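Local coordinates for malate dehydrogenase (Pyrococcus horikoshii, PDB 1V9N), which catalyses the reversible, NAD-dependent oxidation of (S)-malate to oxaloacetate and works as a homodimer of the LDH2/MDH2 oxidoreductase family, at residues S147-V155 / T263-T271; R18-K29 / I351-L360. One frame throughout, in Å; residues are numbered along the deposited sequence.

Contact 1: S147-V155 / T263-T271; sequences SMTNSRPLV and TWSKYVKNT. With NDP (NADPH dihydro-nicotinamide-adenine-dinucleotide phosphate), chain B.
Ser151, Arg152 and Pro153, following strand 144-149, pass close to the turn at 265-268, with CA–CA distances of 5.2 Å for Ser151–Ser265, 5.1 Å for Arg152–Val268 and 5.0 Å for Pro153–Lys266. The turn holds a short 3-10 segment at 266-267, with Val268 N bonded to Ser265 O. Ser151 O points into it: Ser265 CA approaches that oxygen at 3.2 Å in a CA-H...O contact, and Val268 CB lies 3.4 Å from the same atom. Next along the chain, Pro153 CD lies 3.1 Å from Ser265 O. Val268 turns CG2 to the amide of Asn150, while its CG1, anti to the backbone N (chi1 173°), lies against the peptide carbon of Ser151. The Asn150 amide is held mainly from outside the pair, OD1 by Cys279 N and ND2 by Asp253 OD1; Asp253 also binds Ser265 OG, so one carboxylate joins both segments. Farther out, Asn270 ND2 lies over one face of the Arg152 guanidinium, the two planes 17° apart, with the rest of the amide beside Arg152 CD, 3.4 Å from ND2. A water accepts from Arg152 NH1 and donates to Asn270 OD1. Ser151 CB comes within 3.5 Å of O7N, the carboxamide oxygen of the bound NADPH, and Thr149 CG2 borders the carboxamide. Lys266 and Tyr267 reach Glu306 of the second subunit. Van der Waals packing, one CA-H...O contact, a shared carboxylate and a water thus join the segments, linking a wall of the nicotinamide pocket to a loop at the dimer interface.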
loop_
_atom_site.group_PDB
_atom_site.type_symbol
_atom_site.label_atom_id
_atom_site.label_comp_id
_atom_site.label_asym_id
_atom_site.label_seq_id
_atom_site.Cartn_x
_atom_site.Cartn_y
_atom_site.Cartn_z
ATOM N N SER A 147 -2.407 -8.891 3.896
ATOM C CA SER A 147 -1.650 -9.136 5.111
ATOM C C SER A 147 -0.413 -8.258 5.168
ATOM O O SER A 147 0.214 -7.985 4.149
ATOM C CB SER A 147 -1.238 -10.601 5.218
ATOM O OG SER A 147 -0.620 -10.828 6.473
HETATM N N MSE A 148 -0.076 -7.815 6.375
HETATM C CA MSE A 148 1.086 -6.969 6.608
HETATM C C MSE A 148 1.661 -7.369 7.955
HETATM O O MSE A 148 0.978 -7.997 8.775
HETATM C CB MSE A 148 0.690 -5.493 6.705
HETATM C CG MSE A 148 -0.023 -4.905 5.510
HETATM SE SE MSE A 148 -0.683 -3.119 5.966
HETATM C CE MSE A 148 -2.023 -2.957 4.569
ATOM N N THR A 149 2.913 -6.984 8.180
ATOM C CA THR A 149 3.595 -7.266 9.432
ATOM C C THR A 149 4.752 -6.286 9.579
ATOM O O THR A 149 5.348 -5.865 8.588
ATOM C CB THR A 149 4.169 -8.704 9.458
ATOM O OG1 THR A 149 4.771 -8.952 10.734
ATOM C CG2 THR A 149 5.228 -8.887 8.366
ATOM N N ASN A 150 5.057 -5.895 10.810
ATOM C CA ASN A 150 6.181 -5.008 11.016
ATOM C C ASN A 150 7.357 -5.932 11.326
ATOM O O ASN A 150 7.211 -7.162 11.295
ATOM C CB ASN A 150 5.911 -4.006 12.151
ATOM C CG ASN A 150 5.631 -4.669 13.477
ATOM O OD1 ASN A 150 5.758 -5.883 13.626
ATOM N ND2 ASN A 150 5.254 -3.866 14.462
ATOM N N SER A 151 8.523 -5.364 11.601
ATOM C CA SER A 151 9.683 -6.197 11.880
ATOM C C SER A 151 10.763 -5.430 12.620
ATOM O O SER A 151 10.537 -4.318 13.097
ATOM C CB SER A 151 10.250 -6.744 10.568
ATOM O OG SER A 151 10.719 -5.687 9.744
ATOM N N ARG A 152 11.939 -6.038 12.715
ATOM C CA ARG A 152 13.067 -5.412 13.389
ATOM C C ARG A 152 13.487 -4.184 12.598
ATOM O O ARG A 152 13.316 -4.136 11.380
ATOM C CB ARG A 152 14.244 -6.389 13.473
ATOM C CG ARG A 152 13.934 -7.664 14.227
ATOM C CD ARG A 152 15.165 -8.554 14.377
ATOM N NE ARG A 152 15.739 -8.933 13.088
ATOM C CZ ARG A 152 16.768 -8.321 12.513
ATOM N NH1 ARG A 152 17.355 -7.292 13.116
ATOM N NH2 ARG A 152 17.210 -8.733 11.330
ATOM N N PRO A 153 14.032 -3.166 13.278
ATOM C CA PRO A 153 14.465 -1.958 12.568
ATOM C C PRO A 153 15.642 -2.267 11.643
ATOM O O PRO A 153 16.677 -2.769 12.086
ATOM C CB PRO A 153 14.839 -1.007 13.705
ATOM C CG PRO A 153 15.288 -1.941 14.796
ATOM C CD PRO A 153 14.249 -3.035 14.729
ATOM N N LEU A 154 15.476 -1.970 10.358
ATOM C CA LEU A 154 16.511 -2.237 9.365
ATOM C C LEU A 154 16.582 -1.153 8.295
ATOM O O LEU A 154 17.557 -1.083 7.548
ATOM C CB LEU A 154 16.241 -3.579 8.673
ATOM C CG LEU A 154 16.386 -4.894 9.444
ATOM C CD1 LEU A 154 15.407 -5.922 8.899
ATOM C CD2 LEU A 154 17.812 -5.394 9.332
ATOM N N VAL A 155 15.555 -0.309 8.225
ATOM C CA VAL A 155 15.491 0.739 7.210
ATOM C C VAL A 155 15.601 2.144 7.792
ATOM O O VAL A 155 15.129 2.408 8.898
ATOM C CB VAL A 155 14.169 0.632 6.400
ATOM C CG1 VAL A 155 14.185 1.600 5.216
ATOM C CG2 VAL A 155 13.973 -0.795 5.921
ATOM N N THR A 263 3.586 -2.625 19.350
ATOM C CA THR A 263 4.700 -1.685 19.269
ATOM C C THR A 263 5.153 -1.550 17.821
ATOM O O THR A 263 4.803 -2.380 16.979
ATOM C CB THR A 263 5.901 -2.126 20.154
ATOM O OG1 THR A 263 6.792 -1.020 20.320
ATOM C CG2 THR A 263 6.667 -3.275 19.515
ATOM N N TRP A 264 5.920 -0.506 17.521
ATOM C CA TRP A 264 6.385 -0.330 16.158
ATOM C C TRP A 264 7.798 -0.881 15.960
ATOM O O TRP A 264 8.495 -1.208 16.921
ATOM C CB TRP A 264 6.275 1.144 15.729
ATOM C CG TRP A 264 7.055 2.121 16.548
ATOM C CD1 TRP A 264 6.830 2.468 17.841
ATOM C CD2 TRP A 264 8.188 2.884 16.114
ATOM N NE1 TRP A 264 7.751 3.404 18.247
ATOM C CE2 TRP A 264 8.597 3.678 17.204
ATOM C CE3 TRP A 264 8.892 2.978 14.906
ATOM C CZ2 TRP A 264 9.686 4.554 17.128
ATOM C CZ3 TRP A 264 9.976 3.852 14.828
ATOM C CH2 TRP A 264 10.358 4.628 15.935
ATOM N N SER A 265 8.194 -1.007 14.698
ATOM C CA SER A 265 9.482 -1.572 14.305
ATOM C C SER A 265 10.699 -1.333 15.192
ATOM O O SER A 265 11.392 -2.282 15.570
ATOM C CB SER A 265 9.801 -1.139 12.880
ATOM O OG SER A 265 8.806 -1.636 12.007
ATOM N N LYS A 266 10.963 -0.076 15.516
ATOM C CA LYS A 266 12.111 0.260 16.341
ATOM C C LYS A 266 12.213 -0.600 17.599
ATOM O O LYS A 266 13.310 -0.941 18.034
ATOM C CB LYS A 266 12.057 1.741 16.729
ATOM C CG LYS A 266 13.246 2.204 17.556
ATOM C CD LYS A 266 13.100 3.657 17.960
ATOM C CE LYS A 266 14.214 4.072 18.921
ATOM N NZ LYS A 266 14.046 5.485 19.364
ATOM N N TYR A 267 11.071 -0.970 18.171
ATOM C CA TYR A 267 11.068 -1.760 19.393
ATOM C C TYR A 267 10.793 -3.251 19.249
ATOM O O TYR A 267 10.650 -3.956 20.247
ATOM C CB TYR A 267 10.103 -1.124 20.394
ATOM C CG TYR A 267 10.558 0.263 20.787
ATOM C CD1 TYR A 267 11.586 0.441 21.711
ATOM C CD2 TYR A 267 10.020 1.395 20.172
ATOM C CE1 TYR A 267 12.075 1.715 22.011
ATOM C CE2 TYR A 267 10.502 2.672 20.462
ATOM C CZ TYR A 267 11.527 2.824 21.379
ATOM O OH TYR A 267 12.015 4.079 21.660
ATOM N N VAL A 268 10.729 -3.732 18.014
ATOM C CA VAL A 268 10.509 -5.150 17.764
ATOM C C VAL A 268 11.848 -5.862 17.999
ATOM O O VAL A 268 12.861 -5.483 17.414
ATOM C CB VAL A 268 10.045 -5.390 16.301
ATOM C CG1 VAL A 268 9.982 -6.882 16.002
ATOM C CG2 VAL A 268 8.676 -4.741 16.076
ATOM N N LYS A 269 11.844 -6.882 18.855
ATOM C CA LYS A 269 13.056 -7.641 19.186
ATOM C C LYS A 269 13.202 -8.899 18.338
ATOM O O LYS A 269 12.252 -9.336 17.683
ATOM C CB LYS A 269 13.034 -8.082 20.654
ATOM C CG LYS A 269 12.810 -6.992 21.683
ATOM C CD LYS A 269 12.752 -7.633 23.068
ATOM C CE LYS A 269 12.289 -6.666 24.140
ATOM N NZ LYS A 269 12.136 -7.359 25.461
ATOM N N ASN A 270 14.394 -9.491 18.374
ATOM C CA ASN A 270 14.656 -10.719 17.629
ATOM C C ASN A 270 13.805 -11.832 18.226
ATOM O O ASN A 270 13.390 -11.752 19.379
ATOM C CB ASN A 270 16.136 -11.100 17.712
ATOM C CG ASN A 270 17.039 -10.066 17.071
ATOM O OD1 ASN A 270 17.222 -8.966 17.600
ATOM N ND2 ASN A 270 17.602 -10.408 15.917
ATOM N N THR A 271 13.557 -12.867 17.434
ATOM C CA THR A 271 12.739 -14.003 17.850
ATOM C C THR A 271 13.160 -14.684 19.155
ATOM O O THR A 271 12.308 -15.076 19.949
ATOM C CB THR A 271 12.698 -15.078 16.744
ATOM O OG1 THR A 271 12.245 -14.485 15.520
ATOM C CG2 THR A 271 11.743 -16.211 17.136
HETATM P PA NDP B . 10.206 -9.325 -4.699
HETATM O O1A NDP B . 10.788 -10.636 -4.857
HETATM O O2A NDP B . 10.842 -8.071 -5.234
HETATM O O5B NDP B . 8.668 -9.420 -5.262
HETATM C C5B NDP B . 7.784 -8.284 -5.224
HETATM C C4B NDP B . 6.446 -8.784 -5.800
HETATM O O4B NDP B . 6.504 -8.446 -7.197
HETATM C C3B NDP B . 6.142 -10.255 -5.738
HETATM O O3B NDP B . 4.715 -10.406 -5.473
HETATM C C2B NDP B . 6.496 -10.826 -7.065
HETATM O O2B NDP B . 5.833 -12.037 -7.469
HETATM C C1B NDP B . 6.276 -9.637 -7.949
HETATM N N9A NDP B . 7.192 -9.539 -9.119
HETATM C C8A NDP B . 8.577 -9.856 -9.212
HETATM N N7A NDP B . 9.037 -9.608 -10.417
HETATM C C5A NDP B . 7.987 -9.126 -11.145
HETATM C C6A NDP B . 7.815 -8.668 -12.490
HETATM N N6A NDP B . 8.852 -8.659 -13.334
HETATM N N1A NDP B . 6.578 -8.233 -12.915
HETATM C C2A NDP B . 5.508 -8.235 -12.055
HETATM N N3A NDP B . 5.569 -8.641 -10.770
HETATM C C4A NDP B . 6.846 -9.080 -10.369
HETATM O O3 NDP B . 9.833 -8.987 -3.210
HETATM P PN NDP B . 10.567 -8.753 -1.824
HETATM O O1N NDP B . 10.220 -7.390 -1.433
HETATM O O2N NDP B . 12.004 -9.046 -2.152
HETATM O O5D NDP B . 9.884 -9.875 -0.926
HETATM C C5D NDP B . 10.643 -10.735 -0.029
HETATM C C4D NDP B . 9.681 -11.733 0.723
HETATM O O4D NDP B . 9.978 -11.616 2.103
HETATM C C3D NDP B . 8.159 -11.467 0.609
HETATM O O3D NDP B . 7.501 -12.728 0.431
HETATM C C2D NDP B . 7.775 -10.749 1.891
HETATM O O2D NDP B . 6.426 -10.985 2.235
HETATM C C1D NDP B . 8.815 -11.333 2.882
HETATM N N1N NDP B . 9.192 -10.407 3.985
HETATM C C2N NDP B . 8.826 -10.810 5.300
HETATM C C3N NDP B . 9.200 -9.916 6.386
HETATM C C7N NDP B . 8.860 -10.278 7.766
HETATM O O7N NDP B . 9.150 -9.575 8.741
HETATM N N7N NDP B . 8.192 -11.435 8.028
HETATM C C4N NDP B . 9.903 -8.715 6.065
HETATM C C5N NDP B . 10.245 -8.340 4.773
HETATM C C6N NDP B . 9.895 -9.188 3.724
HETATM P P2B NDP B . 6.428 -13.471 -7.399
HETATM O O1X NDP B . 5.986 -14.051 -8.677
HETATM O O2X NDP B . 5.848 -14.207 -6.233
HETATM O O3X NDP B . 7.948 -13.396 -7.298
HETATM O O HOH W 1 16.953 -6.158 16.011
#

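Contact 2: R18-K29 / I351-L360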
loop_
_atom_site.group_PDB
_atom_site.type_symbol
_atom_site.label_atom_id
_atom_site.label_comp_id
_atom_site.label_asym_id
_atom_site.label_seq_id
_atom_site.Cartn_x
_atom_site.Cartn_y
_atom_site.Cartn_z
ATOM N N ARG A 18 10.235 -34.129 1.474
ATOM C CA ARG A 18 11.328 -34.467 2.372
ATOM C C ARG A 18 11.684 -33.286 3.262
ATOM O O ARG A 18 11.897 -33.443 4.464
ATOM C CB ARG A 18 12.550 -34.897 1.558
ATOM C CG ARG A 18 13.755 -35.313 2.382
ATOM C CD ARG A 18 14.632 -36.241 1.562
ATOM N NE ARG A 18 13.895 -37.449 1.192
ATOM C CZ ARG A 18 14.313 -38.346 0.305
ATOM N NH1 ARG A 18 15.472 -38.177 -0.319
ATOM N NH2 ARG A 18 13.569 -39.415 0.044
ATOM N N LEU A 19 11.753 -32.102 2.665
ATOM C CA LEU A 19 12.078 -30.896 3.413
ATOM C C LEU A 19 10.979 -30.645 4.439
ATOM O O LEU A 19 11.251 -30.302 5.591
ATOM C CB LEU A 19 12.191 -29.698 2.465
ATOM C CG LEU A 19 12.658 -28.379 3.085
ATOM C CD1 LEU A 19 14.046 -28.558 3.684
ATOM C CD2 LEU A 19 12.677 -27.294 2.025
ATOM N N PHE A 20 9.736 -30.842 4.013
ATOM C CA PHE A 20 8.579 -30.643 4.873
ATOM C C PHE A 20 8.615 -31.529 6.115
ATOM O O PHE A 20 8.469 -31.037 7.233
ATOM C CB PHE A 20 7.290 -30.936 4.101
ATOM C CG PHE A 20 6.041 -30.701 4.898
ATOM C CD1 PHE A 20 5.404 -29.463 4.871
ATOM C CD2 PHE A 20 5.506 -31.709 5.692
ATOM C CE1 PHE A 20 4.254 -29.236 5.622
ATOM C CE2 PHE A 20 4.357 -31.489 6.448
ATOM C CZ PHE A 20 3.731 -30.247 6.412
ATOM N N SER A 21 8.787 -32.834 5.912
ATOM C CA SER A 21 8.816 -33.783 7.025
ATOM C C SER A 21 9.989 -33.500 7.961
ATOM O O SER A 21 9.898 -33.713 9.164
ATOM C CB SER A 21 8.906 -35.221 6.499
ATOM O OG SER A 21 10.108 -35.420 5.779
ATOM N N PHE A 22 11.089 -33.022 7.398
ATOM C CA PHE A 22 12.257 -32.693 8.198
ATOM C C PHE A 22 11.884 -31.604 9.201
ATOM O O PHE A 22 12.043 -31.780 10.412
ATOM C CB PHE A 22 13.390 -32.197 7.304
ATOM C CG PHE A 22 14.514 -31.556 8.063
ATOM C CD1 PHE A 22 15.324 -32.310 8.903
ATOM C CD2 PHE A 22 14.734 -30.185 7.973
ATOM C CE1 PHE A 22 16.332 -31.709 9.644
ATOM C CE2 PHE A 22 15.743 -29.573 8.713
ATOM C CZ PHE A 22 16.540 -30.335 9.550
ATOM N N ILE A 23 11.382 -30.481 8.689
ATOM C CA ILE A 23 10.984 -29.358 9.533
ATOM C C ILE A 23 10.048 -29.820 10.642
ATOM O O ILE A 23 10.215 -29.440 11.800
ATOM C CB ILE A 23 10.275 -28.249 8.705
ATOM C CG1 ILE A 23 11.248 -27.669 7.680
ATOM C CG2 ILE A 23 9.769 -27.137 9.626
ATOM C CD1 ILE A 23 10.589 -26.744 6.669
ATOM N N VAL A 24 9.065 -30.639 10.280
ATOM C CA VAL A 24 8.099 -31.151 11.248
ATOM C C VAL A 24 8.772 -32.017 12.318
ATOM O O VAL A 24 8.373 -31.983 13.487
ATOM C CB VAL A 24 6.979 -31.963 10.542
ATOM C CG1 VAL A 24 6.085 -32.635 11.574
ATOM C CG2 VAL A 24 6.141 -31.032 9.664
ATOM N N ARG A 25 9.786 -32.786 11.922
ATOM C CA ARG A 25 10.509 -33.638 12.870
ATOM C C ARG A 25 11.200 -32.783 13.922
ATOM O O ARG A 25 11.065 -33.017 15.122
ATOM C CB ARG A 25 11.584 -34.474 12.164
ATOM C CG ARG A 25 11.101 -35.749 11.512
ATOM C CD ARG A 25 12.261 -36.728 11.349
ATOM N NE ARG A 25 13.272 -36.273 10.400
ATOM C CZ ARG A 25 13.071 -36.176 9.089
ATOM N NH1 ARG A 25 11.896 -36.503 8.571
ATOM N NH2 ARG A 25 14.049 -35.762 8.293
ATOM N N VAL A 26 11.955 -31.797 13.454
ATOM C CA VAL A 26 12.687 -30.898 14.334
ATOM C C VAL A 26 11.760 -30.168 15.304
ATOM O O VAL A 26 11.984 -30.171 16.516
ATOM C CB VAL A 26 13.473 -29.847 13.519
ATOM C CG1 VAL A 26 14.142 -28.847 14.456
ATOM C CG2 VAL A 26 14.506 -30.530 12.645
ATOM N N LEU A 27 10.710 -29.556 14.766
ATOM C CA LEU A 27 9.770 -28.798 15.584
ATOM C C LEU A 27 9.028 -29.630 16.622
ATOM O O LEU A 27 8.887 -29.198 17.766
ATOM C CB LEU A 27 8.775 -28.052 14.687
ATOM C CG LEU A 27 9.405 -26.994 13.769
ATOM C CD1 LEU A 27 8.324 -26.353 12.916
ATOM C CD2 LEU A 27 10.122 -25.923 14.604
ATOM N N THR A 28 8.549 -30.811 16.241
ATOM C CA THR A 28 7.834 -31.647 17.197
ATOM C C THR A 28 8.788 -32.177 18.266
ATOM O O THR A 28 8.394 -32.360 19.411
ATOM C CB THR A 28 7.102 -32.826 16.506
ATOM O OG1 THR A 28 8.012 -33.558 15.675
ATOM C CG2 THR A 28 5.949 -32.295 15.664
ATOM N N LYS A 29 10.042 -32.409 17.891
ATOM C CA LYS A 29 11.058 -32.886 18.836
ATOM C C LYS A 29 11.307 -31.810 19.901
ATOM O O LYS A 29 11.697 -32.111 21.030
ATOM C CB LYS A 29 12.370 -33.183 18.100
ATOM C CG LYS A 29 13.508 -33.688 18.995
ATOM C CD LYS A 29 13.205 -35.070 19.552
ATOM C CE LYS A 29 14.337 -35.578 20.434
ATOM N NZ LYS A 29 14.026 -36.918 20.992
ATOM N N ILE A 351 21.474 -28.903 12.931
ATOM C CA ILE A 351 20.292 -28.704 13.766
ATOM C C ILE A 351 19.692 -30.066 14.092
ATOM O O ILE A 351 19.274 -30.319 15.227
ATOM C CB ILE A 351 19.219 -27.848 13.042
ATOM C CG1 ILE A 351 19.672 -26.390 12.979
ATOM C CG2 ILE A 351 17.873 -27.972 13.758
ATOM C CD1 ILE A 351 18.678 -25.470 12.278
ATOM N N ALA A 352 19.651 -30.941 13.092
ATOM C CA ALA A 352 19.109 -32.284 13.270
ATOM C C ALA A 352 19.930 -33.053 14.315
ATOM O O ALA A 352 19.378 -33.772 15.147
ATOM C CB ALA A 352 19.117 -33.032 11.937
ATOM N N LYS A 353 21.251 -32.898 14.261
ATOM C CA LYS A 353 22.146 -33.568 15.202
ATOM C C LYS A 353 21.932 -33.025 16.614
ATOM O O LYS A 353 21.819 -33.789 17.571
ATOM C CB LYS A 353 23.606 -33.359 14.787
ATOM C CG LYS A 353 23.937 -33.899 13.405
ATOM C CD LYS A 353 25.290 -33.411 12.921
ATOM C CE LYS A 353 25.552 -33.866 11.492
ATOM N NZ LYS A 353 26.856 -33.366 10.977
ATOM N N ARG A 354 21.870 -31.702 16.735
ATOM C CA ARG A 354 21.665 -31.059 18.028
ATOM C C ARG A 354 20.393 -31.526 18.727
ATOM O O ARG A 354 20.425 -31.911 19.894
ATOM C CB ARG A 354 21.606 -29.537 17.863
ATOM C CG ARG A 354 21.339 -28.782 19.157
ATOM C CD ARG A 354 21.246 -27.276 18.918
ATOM N NE ARG A 354 21.194 -26.516 20.167
ATOM C CZ ARG A 354 20.738 -25.271 20.266
ATOM N NH1 ARG A 354 20.288 -24.639 19.186
ATOM N NH2 ARG A 354 20.729 -24.652 21.442
ATOM N N VAL A 355 19.269 -31.483 18.014
ATOM C CA VAL A 355 17.989 -31.878 18.588
ATOM C C VAL A 355 17.789 -33.389 18.607
ATOM O O VAL A 355 16.915 -33.894 19.306
ATOM C CB VAL A 355 16.810 -31.217 17.829
ATOM C CG1 VAL A 355 16.955 -29.708 17.866
ATOM C CG2 VAL A 355 16.764 -31.716 16.389
ATOM N N GLY A 356 18.587 -34.107 17.827
ATOM C CA GLY A 356 18.485 -35.555 17.809
ATOM C C GLY A 356 17.438 -36.185 16.910
ATOM O O GLY A 356 16.667 -37.026 17.366
ATOM N N VAL A 357 17.402 -35.783 15.640
ATOM C CA VAL A 357 16.458 -36.348 14.673
ATOM C C VAL A 357 17.163 -36.588 13.343
ATOM O O VAL A 357 18.247 -36.056 13.104
ATOM C CB VAL A 357 15.237 -35.410 14.408
ATOM C CG1 VAL A 357 14.462 -35.181 15.691
ATOM C CG2 VAL A 357 15.699 -34.091 13.808
ATOM N N GLU A 358 16.548 -37.394 12.482
ATOM C CA GLU A 358 17.116 -37.679 11.168
ATOM C C GLU A 358 17.183 -36.374 10.379
ATOM O O GLU A 358 16.216 -35.611 10.350
ATOM C CB GLU A 358 16.239 -38.679 10.405
ATOM C CG GLU A 358 16.831 -39.125 9.072
ATOM C CD GLU A 358 15.815 -39.811 8.168
ATOM O OE1 GLU A 358 15.067 -40.687 8.660
ATOM O OE2 GLU A 358 15.770 -39.477 6.962
ATOM N N GLY A 359 18.320 -36.128 9.737
ATOM C CA GLY A 359 18.485 -34.914 8.957
ATOM C C GLY A 359 17.999 -35.055 7.527
ATOM O O GLY A 359 17.035 -35.772 7.255
ATOM N N LEU A 360 18.667 -34.364 6.610
ATOM C CA LEU A 360 18.303 -34.413 5.197
ATOM C C LEU A 360 19.306 -35.215 4.381
ATOM O O LEU A 360 18.863 -36.156 3.685
ATOM C CB LEU A 360 18.200 -33.001 4.623
ATOM C CG LEU A 360 16.969 -32.193 5.022
ATOM C CD1 LEU A 360 17.066 -30.796 4.438
ATOM C CD2 LEU A 360 15.719 -32.899 4.526
ATOM O OXT LEU A 360 20.514 -34.884 4.438
#
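A Schellman motif ends helix 342-355, and the C-terminal tail that follows lies along helix 16-29. Gly356, with positive phi, is the C-prime residue: Val357 N bonds back to Ala352 O, and a weaker bond joins Gly356 N to Lys353 O. The short helical segments run 30° apart with their axes 10.3 Å from each other, and the tail brings Val357 to Val26 and Gly359 to Phe22. Val26 CG2 covers one face of the Phe22 ring and Leu360 CG the opposite one, a CH-pi contact 4.2 Å from the centroid, while Ala352 CB and Glu358 O lie at the edge. Leu360 also spreads its methyls over the first helix, CD1 touching Leu19 CD1 at 3.8 Å and CD2 resting between Phe22 CB and Arg18 CG. Nearer the Schellman turn, Val26 places CG1 against Ile351 CG2 and CG2 against Val357 CG2, both at 3.9 Å. The aliphatic part of Lys29 slides past Val357, CG to CG1 at 3.7 Å; a bend at chi2 (68°) brings its CE to Val355 O. Arg25 grips Glu358 O side-on, NE and NH2 each donating to it at 3.0 Å. The oxygen lies in the guanidinium plane, while both nitrogens come from one face of the carbonyl, NH2 well above its plane. Phe22 CA covers one face of the guanidinium and Glu358 OE2 lies over the opposite one, 4.3 Å from NH2; beyond a salt bridge, it may still attract the positive charge, though no N-H points at it. Outside the pair, Leu60 and Val64 of helix 60-69 extend the apolar layer. The result is a Schellman-capped C-terminal helix whose tail packs back on the first helix of the chain.

Contact 1 lies nearer the middle of the chain, about 13 Å from its centre, whereas contact 2 sits on the periphery, about 22 Å out; their centres are 28 Å apart and they do not touch. Both are partly buried, but they share no secondary-structure element: the first joins the end of a sheet strand to a loop, the second the first and last helices and the C-terminal tail. Contact 1 borders the coenzyme and reaches the partner subunit, while no other chain of the assembly touches contact 2. Apolar side chains and a direct arginine–carbonyl grip dominate contact 2; contact 1 relies more on backbone oxygens and mediated links. In sequence, contact 1 is nested within the span closed by contact 2.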